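Local coordinates for erythrocyte membrane protein 1 (Plasmodium falciparum, PDB 2XU0), which probably binds host cell surface receptors, this chain being the N-terminal segment and first Duffy-binding-like domain of a rosetting malaria adhesin, at residues C324-K327 and K328-D332. The protein carries 10 engineered substitutions. Residues are numbered along the deposited sequence; the frame is centred on the assembly and turned at random.
Sequences CRIK and KIKID
I326 and K330, one turn apart on helix 311-338, meet through aliphatic carbon: CG2 of I326 lies 3.5 Å from CE of K330, the two side chains running at a slant to each other. The lysine suits this place because its methylenes can lie on a buried isoleucine while its ammonium reaches farther out. The other branch of I326 ends in CD1, which touches I329 CD1 at 3.9 Å and rests over one face of the R325 guanidinium, near its rim. The arginine runs straight through chi1 and chi2, then turns at chi3 (77°) and again at chi4, bringing NH1 to 3.9 Å from CD1 of I329. K327 and I331 run side by side, CG of K327 4.2 Å from CG1 of I331.

The backbone sets this spacing. K330 N donates to I326 O at 2.9 Å (N-H...O 157°) and I331 N to K327 O at 2.8 Å (158°), whereas K328 N makes only weak bonds to the carbonyls of C324 and R325.

Farther out, a disulfide ties C324 to C442, and branched, apolar I326 packs on W383 of helix 371-407. R325 forms a salt bridge within its own helix, to E322, and a hydrogen bond to F105 O; K327 and K328 hydrogen-bond the carbonyls of T460 and H441. K330 alone among these lysines adds a salt bridge, to E107, so residues 324-332 of the C-terminal Duffy-binding-like subdomain combine apolar stems with polar ends.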
loop_
_atom_site.group_PDB
_atom_site.type_symbol
_atom_site.label_atom_id
_atom_site.label_comp_id
_atom_site.label_asym_id
_atom_site.label_seq_id
_atom_site.Cartn_x
_atom_site.Cartn_y
_atom_site.Cartn_z
ATOM N N CYS A 324 -6.699 -4.582 -7.956
ATOM C CA CYS A 324 -8.149 -4.841 -8.063
ATOM C C CYS A 324 -8.929 -3.546 -8.347
ATOM O O CYS A 324 -9.872 -3.557 -9.145
ATOM C CB CYS A 324 -8.656 -5.523 -6.801
ATOM S SG CYS A 324 -8.044 -7.212 -6.567
ATOM N N ARG A 325 -8.543 -2.446 -7.690
ATOM C CA ARG A 325 -9.197 -1.144 -7.857
ATOM C C ARG A 325 -9.010 -0.660 -9.298
ATOM O O ARG A 325 -10.005 -0.421 -9.963
ATOM C CB ARG A 325 -8.678 -0.121 -6.845
ATOM C CG ARG A 325 -9.273 1.287 -7.036
ATOM C CD ARG A 325 -8.702 2.285 -6.047
ATOM N NE ARG A 325 -7.354 2.735 -6.404
ATOM C CZ ARG A 325 -7.080 3.711 -7.270
ATOM N NH1 ARG A 325 -8.058 4.336 -7.908
ATOM N NH2 ARG A 325 -5.826 4.052 -7.517
ATOM N N ILE A 326 -7.744 -0.595 -9.780
ATOM C CA ILE A 326 -7.368 -0.196 -11.138
ATOM C C ILE A 326 -7.952 -1.120 -12.211
ATOM O O ILE A 326 -8.365 -0.621 -13.259
ATOM C CB ILE A 326 -5.826 0.059 -11.296
ATOM C CG1 ILE A 326 -5.298 1.197 -10.362
ATOM C CG2 ILE A 326 -5.398 0.300 -12.737
ATOM C CD1 ILE A 326 -6.088 2.491 -10.433
ATOM N N LYS A 327 -7.983 -2.441 -11.968
ATOM C CA LYS A 327 -8.554 -3.414 -12.900
ATOM C C LYS A 327 -10.014 -3.059 -13.234
ATOM O O LYS A 327 -10.410 -3.144 -14.402
ATOM C CB LYS A 327 -8.453 -4.856 -12.356
ATOM C CG LYS A 327 -8.956 -5.923 -13.330
ATOM C CD LYS A 327 -8.859 -7.331 -12.731
ATOM C CE LYS A 327 -9.396 -8.340 -13.706
ATOM N NZ LYS A 327 -9.290 -9.732 -13.200
ATOM N N LYS A 328 -10.804 -2.656 -12.215
ATOM C CA LYS A 328 -12.197 -2.251 -12.425
ATOM C C LYS A 328 -12.274 -1.036 -13.361
ATOM O O LYS A 328 -13.079 -1.047 -14.298
ATOM C CB LYS A 328 -12.917 -1.980 -11.095
ATOM C CG LYS A 328 -13.444 -3.249 -10.452
ATOM C CD LYS A 328 -14.025 -2.960 -9.081
ATOM C CE LYS A 328 -14.027 -4.187 -8.210
ATOM N NZ LYS A 328 -13.727 -3.849 -6.795
ATOM N N ILE A 329 -11.381 -0.046 -13.167
ATOM C CA ILE A 329 -11.318 1.132 -14.031
ATOM C C ILE A 329 -10.979 0.745 -15.483
ATOM O O ILE A 329 -11.614 1.246 -16.427
ATOM C CB ILE A 329 -10.319 2.160 -13.475
ATOM C CG1 ILE A 329 -10.836 2.781 -12.146
ATOM C CG2 ILE A 329 -9.976 3.238 -14.541
ATOM C CD1 ILE A 329 -9.758 3.527 -11.345
ATOM N N LYS A 330 -9.996 -0.155 -15.654
ATOM C CA LYS A 330 -9.547 -0.582 -16.973
ATOM C C LYS A 330 -10.575 -1.431 -17.692
ATOM O O LYS A 330 -10.743 -1.239 -18.887
ATOM C CB LYS A 330 -8.175 -1.263 -16.910
ATOM C CG LYS A 330 -7.128 -0.352 -16.352
ATOM C CD LYS A 330 -5.736 -0.787 -16.696
ATOM C CE LYS A 330 -4.766 0.269 -16.226
ATOM N NZ LYS A 330 -4.329 1.171 -17.318
ATOM N N ILE A 331 -11.296 -2.322 -16.981
ATOM C CA ILE A 331 -12.342 -3.166 -17.580
ATOM C C ILE A 331 -13.478 -2.301 -18.162
ATOM O O ILE A 331 -13.966 -2.590 -19.256
ATOM C CB ILE A 331 -12.856 -4.247 -16.593
ATOM C CG1 ILE A 331 -11.804 -5.347 -16.333
ATOM C CG2 ILE A 331 -14.239 -4.836 -16.995
ATOM C CD1 ILE A 331 -11.526 -6.280 -17.455
ATOM N N ASP A 332 -13.871 -1.242 -17.422
ATOM C CA ASP A 332 -14.902 -0.274 -17.812
ATOM C C ASP A 332 -14.554 0.457 -19.107
ATOM O O ASP A 332 -15.437 0.628 -19.951
ATOM C CB ASP A 332 -15.204 0.709 -16.666
ATOM C CG ASP A 332 -15.978 0.089 -15.517
ATOM O OD1 ASP A 332 -15.895 0.626 -14.388
ATOM O OD2 ASP A 332 -16.672 -0.938 -15.744
#